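Putative uncharacterized protein (Toxoplasma gondii, PDB 4FBD) is of unknown function, a conserved protein of the DUF3228 family whose biochemical role has not been established. Local coordinates at residues I95-G100 with M145-L150; F135-A140 with A233-K238. All coordinates share one frame; numbering follows the deposited sequence.

Contact 1 of 2, residues I95-G100 with M145-L150; sequences IPNFVG and MPAAFL
Leu150 and Asn97 form the tight part of this contact, just where two antiparallel strands give way to loops. Ile95 and Leu150 are a hydrogen-bonded pair: Leu150 N reaches Ile95 O at 3.0 Å, and Ile95 N returns the bond to Leu150 O at 3.1 Å. Both side chains lie on one face of the sheet, CG1 of Ile95 passing CB of Leu150. The isobutyl group of Leu150 then runs on under the next turn and crosses the Asn97 side chain at about a right angle, its CD2 lying 3.5 Å from Asn97 OD1.

Asn97, the centre of an inverse gamma turn, carries the polar half. With CG anti to the backbone N (chi1 -174°), its amide extends along the 145-150 segment, and ND2 donates to Ala147 O at 2.7 Å. The acceptor lies within 5° of the amide plane, although the donor itself stands 25° off the plane of the Ala147 carbonyl. ND2 also bonds to Ala101 O, so two carbonyls fix how the amide is turned. The backbone N of Asn97 adds only a weak bond to Ala148 O.

Toward solvent the fit slackens. Pro96 and Phe149 are a non-hydrogen-bonded pair with diverging side chains; the Phe149 ring merely brings its edge near Ile95 O, while Ala148 CB sits over one face near the rim. Farther along, the exposed ring of Pro146 rests on Gly100, CB to CA 3.9 Å.

On the inner side, Ile95 packs on Val70 and Val99 on Phe66, both of helix 63-76. Strand 149-156 runs between strands 90-96 and 181-189 in the sheet, and Leu150 also touches Val186 and Ala188 of the latter.

Contact 2 of 2, residues F135-A140 with A233-K238; sequences FPMSYA and AIVMDK
Phe135 and Val235 pair in parallel, with CA atoms 4.8 Å apart, in neighbouring strands 130-135 and 232-235. Phe135 uses both its backbone polar groups: its N donates to Ile234 O at 3.0 Å, and its O accepts from Met236 N at 3.1 Å, the donor tilted 28° from the carbonyl plane. One residue on, Pro136 directs its CA-H almost straight at Met236 O (168° at the hydrogen). Its CB also rests against Lys238 O.

Among the side chains, CG1 of Val235 touches both Met137 SD and Ala140 CB, the latter at 3.6 Å. A chi1 of 165° swings CG1 away from the backbone N and toward the first turn of the helix. Met137, bent at both chi2 and chi3, crosses Val235 at about a right angle and lays its CG over CA and CB of Asp237. A water joins this end, accepting from Met137 N and donating to Asp237 OD1 at 2.8 Å. At the other end, CE2 of Phe135 meets Ala233 CB at 3.8 Å, while Tyr139 CE2 lies over one ring face.

The whole is a strand-to-helix junction in the mixed four-stranded sheet: beside parallel strand 232-235, strand 130-135 passes through Pro136, at the N-cap position, into the short helix 137-140, and Pro136 O accepts from both Tyr139 N and Ala140 N.

How the contacts relate
The two contacts belong to different sheets: contact 1 joins antiparallel strands of the five-stranded sheet, contact 2 a parallel pair in the four-stranded one. Their centres are 20 Å apart and their nearest atoms about 6 Å, without touching. The chain alternates between them, and helix 137-140 of contact 2 is followed by strand 149-156 of contact 1. Both are partly buried, near strand ends rather than deep in the protein. Contact 1 adds a side-chain amide to its backbone pairing and packs inward on a long helix; contact 2 relies on apolar methyl and thioether groups against a short helix, with a water bridging its outer end.

Contact 1 of 2, residues I95-G100 with M145-L150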
# COMPACT_ATOMS: atom_id res chain seq x y z
N ILE A 95 27.97 0.39 -11.87
CA ILE A 95 29.39 0.45 -11.66
C ILE A 95 29.66 0.29 -10.14
O ILE A 95 28.74 0.48 -9.30
CB ILE A 95 29.98 1.81 -12.14
CG1 ILE A 95 29.49 2.95 -11.24
CG2 ILE A 95 29.60 2.10 -13.61
CD1 ILE A 95 30.14 4.33 -11.56
N PRO A 96 30.88 -0.07 -9.77
CA PRO A 96 31.22 -0.13 -8.34
C PRO A 96 31.01 1.23 -7.65
O PRO A 96 31.22 2.29 -8.26
CB PRO A 96 32.71 -0.47 -8.35
CG PRO A 96 32.94 -1.18 -9.68
CD PRO A 96 32.00 -0.50 -10.64
N ASN A 97 30.57 1.19 -6.39
CA ASN A 97 30.29 2.38 -5.62
C ASN A 97 31.58 2.96 -5.04
O ASN A 97 31.95 2.67 -3.91
CB ASN A 97 29.31 2.01 -4.51
CG ASN A 97 28.84 3.21 -3.73
OD1 ASN A 97 29.16 4.36 -4.07
ND2 ASN A 97 28.04 2.96 -2.68
N PHE A 98 32.24 3.81 -5.81
CA PHE A 98 33.51 4.39 -5.37
C PHE A 98 33.39 5.65 -4.51
O PHE A 98 34.39 6.10 -3.98
CB PHE A 98 34.43 4.68 -6.56
CG PHE A 98 33.96 5.81 -7.41
CD1 PHE A 98 34.36 7.11 -7.15
CD2 PHE A 98 33.12 5.58 -8.47
CE1 PHE A 98 33.94 8.17 -7.94
CE2 PHE A 98 32.68 6.63 -9.29
CZ PHE A 98 33.08 7.92 -9.02
N VAL A 99 32.20 6.24 -4.40
CA VAL A 99 32.03 7.43 -3.54
C VAL A 99 31.48 7.07 -2.17
O VAL A 99 31.30 7.94 -1.32
CB VAL A 99 31.10 8.47 -4.18
CG1 VAL A 99 31.63 8.84 -5.55
CG2 VAL A 99 29.71 7.94 -4.29
N GLY A 100 31.20 5.80 -1.94
CA GLY A 100 30.63 5.35 -0.66
C GLY A 100 29.23 5.87 -0.39
O GLY A 100 28.86 6.12 0.74
N MET A 145 25.21 1.32 5.23
CA MET A 145 26.58 1.20 4.83
C MET A 145 26.62 1.49 3.33
O MET A 145 25.57 1.49 2.68
CB MET A 145 27.05 -0.22 5.10
CG MET A 145 27.36 -0.50 6.56
SD MET A 145 28.82 0.40 7.13
CE MET A 145 30.09 -0.39 6.16
N PRO A 146 27.82 1.77 2.79
CA PRO A 146 27.97 2.01 1.36
C PRO A 146 27.42 0.86 0.57
O PRO A 146 27.70 -0.28 0.88
CB PRO A 146 29.49 2.09 1.18
CG PRO A 146 29.94 2.73 2.43
CD PRO A 146 29.03 2.19 3.53
N ALA A 147 26.62 1.18 -0.43
CA ALA A 147 26.02 0.17 -1.31
C ALA A 147 27.06 -0.41 -2.22
O ALA A 147 28.05 0.22 -2.53
CB ALA A 147 24.91 0.80 -2.15
N ALA A 148 26.79 -1.61 -2.68
CA ALA A 148 27.65 -2.31 -3.59
C ALA A 148 27.82 -1.61 -4.95
O ALA A 148 28.93 -1.59 -5.53
CB ALA A 148 27.11 -3.70 -3.78
N PHE A 149 26.75 -0.98 -5.43
CA PHE A 149 26.77 -0.37 -6.76
C PHE A 149 26.08 0.96 -6.88
O PHE A 149 25.38 1.39 -5.99
CB PHE A 149 26.04 -1.29 -7.75
CG PHE A 149 26.51 -2.71 -7.74
CD1 PHE A 149 27.71 -3.05 -8.34
CD2 PHE A 149 25.73 -3.71 -7.18
CE1 PHE A 149 28.16 -4.38 -8.33
CE2 PHE A 149 26.16 -5.04 -7.16
CZ PHE A 149 27.37 -5.37 -7.74
N LEU A 150 26.32 1.60 -8.02
CA LEU A 150 25.64 2.81 -8.42
C LEU A 150 24.94 2.49 -9.74
O LEU A 150 25.57 1.99 -10.67
CB LEU A 150 26.62 3.97 -8.63
CG LEU A 150 27.43 4.36 -7.40
CD1 LEU A 150 28.46 5.39 -7.77
CD2 LEU A 150 26.50 4.83 -6.27

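Contact 2 of 2, residues F135-A140 with A233-K238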
# COMPACT_ATOMS: atom_id res chain seq x y z
N PHE A 135 12.10 2.79 8.07
CA PHE A 135 12.99 2.72 9.23
C PHE A 135 13.40 4.15 9.51
O PHE A 135 13.88 4.85 8.62
CB PHE A 135 14.28 1.95 8.96
CG PHE A 135 14.11 0.48 8.90
CD1 PHE A 135 13.83 -0.22 10.03
CD2 PHE A 135 14.29 -0.20 7.72
CE1 PHE A 135 13.68 -1.61 10.00
CE2 PHE A 135 14.17 -1.57 7.68
CZ PHE A 135 13.85 -2.28 8.82
N PRO A 136 13.24 4.59 10.74
CA PRO A 136 13.66 5.92 11.09
C PRO A 136 15.17 6.00 11.25
O PRO A 136 15.84 4.97 11.32
CB PRO A 136 12.95 6.21 12.40
CG PRO A 136 12.32 4.97 12.83
CD PRO A 136 12.44 3.94 11.79
N MET A 137 15.68 7.23 11.30
CA MET A 137 17.12 7.45 11.40
C MET A 137 17.75 6.97 12.70
O MET A 137 18.94 6.62 12.71
CB MET A 137 17.45 8.93 11.17
CG MET A 137 17.18 9.36 9.73
SD MET A 137 18.17 8.41 8.56
CE MET A 137 19.81 9.01 8.95
N SER A 138 16.98 6.93 13.79
CA SER A 138 17.51 6.45 15.06
C SER A 138 18.07 5.04 14.90
O SER A 138 19.00 4.65 15.62
CB SER A 138 16.45 6.50 16.17
OG SER A 138 15.31 5.75 15.81
N TYR A 139 17.50 4.25 13.98
CA TYR A 139 18.09 2.93 13.68
C TYR A 139 19.02 3.03 12.45
O TYR A 139 20.17 2.62 12.50
CB TYR A 139 17.02 1.89 13.42
CG TYR A 139 17.54 0.66 12.73
CD1 TYR A 139 18.36 -0.24 13.39
CD2 TYR A 139 17.15 0.36 11.45
CE1 TYR A 139 18.83 -1.41 12.76
CE2 TYR A 139 17.59 -0.79 10.82
CZ TYR A 139 18.42 -1.67 11.49
OH TYR A 139 18.84 -2.81 10.83
N ALA A 140 18.51 3.61 11.37
CA ALA A 140 19.24 3.70 10.11
C ALA A 140 20.62 4.31 10.23
O ALA A 140 21.55 3.84 9.59
CB ALA A 140 18.41 4.45 9.10
N ALA A 233 12.74 -1.83 3.39
CA ALA A 233 12.00 -0.65 3.68
C ALA A 233 12.87 0.57 3.49
O ALA A 233 14.06 0.56 3.80
CB ALA A 233 11.49 -0.71 5.09
N ILE A 234 12.25 1.66 3.01
CA ILE A 234 12.97 2.90 2.81
C ILE A 234 13.38 3.46 4.19
O ILE A 234 12.88 3.00 5.22
CB ILE A 234 12.14 3.97 2.08
CG1 ILE A 234 10.93 4.40 2.94
CG2 ILE A 234 11.73 3.48 0.68
CD1 ILE A 234 10.15 5.63 2.39
N VAL A 235 14.31 4.40 4.18
CA VAL A 235 14.74 5.09 5.38
C VAL A 235 14.09 6.45 5.32
O VAL A 235 14.01 7.02 4.27
CB VAL A 235 16.26 5.24 5.42
CG1 VAL A 235 16.71 6.28 6.48
CG2 VAL A 235 16.87 3.90 5.71
N MET A 236 13.61 6.97 6.43
CA MET A 236 12.99 8.29 6.44
C MET A 236 13.20 8.91 7.81
O MET A 236 13.08 8.22 8.85
CB MET A 236 11.51 8.17 6.10
CG MET A 236 10.79 9.48 5.94
SD MET A 236 9.01 9.22 5.89
CE MET A 236 8.81 8.22 4.43
N ASP A 237 13.54 10.19 7.84
CA ASP A 237 13.79 10.87 9.09
C ASP A 237 12.47 11.27 9.72
O ASP A 237 12.03 12.42 9.59
CB ASP A 237 14.70 12.08 8.86
CG ASP A 237 15.19 12.70 10.17
OD1 ASP A 237 14.95 12.11 11.26
OD2 ASP A 237 15.83 13.77 10.11
N LYS A 238 11.84 10.31 10.36
CA LYS A 238 10.60 10.52 11.07
C LYS A 238 10.51 9.40 12.14
O LYS A 238 10.38 8.25 11.80
CB LYS A 238 9.45 10.47 10.07
CG LYS A 238 8.12 10.92 10.61
CD LYS A 238 7.04 10.87 9.52
CE LYS A 238 7.19 11.95 8.44
NZ LYS A 238 6.78 13.32 8.90
O HOH W 1 14.12 9.67 12.23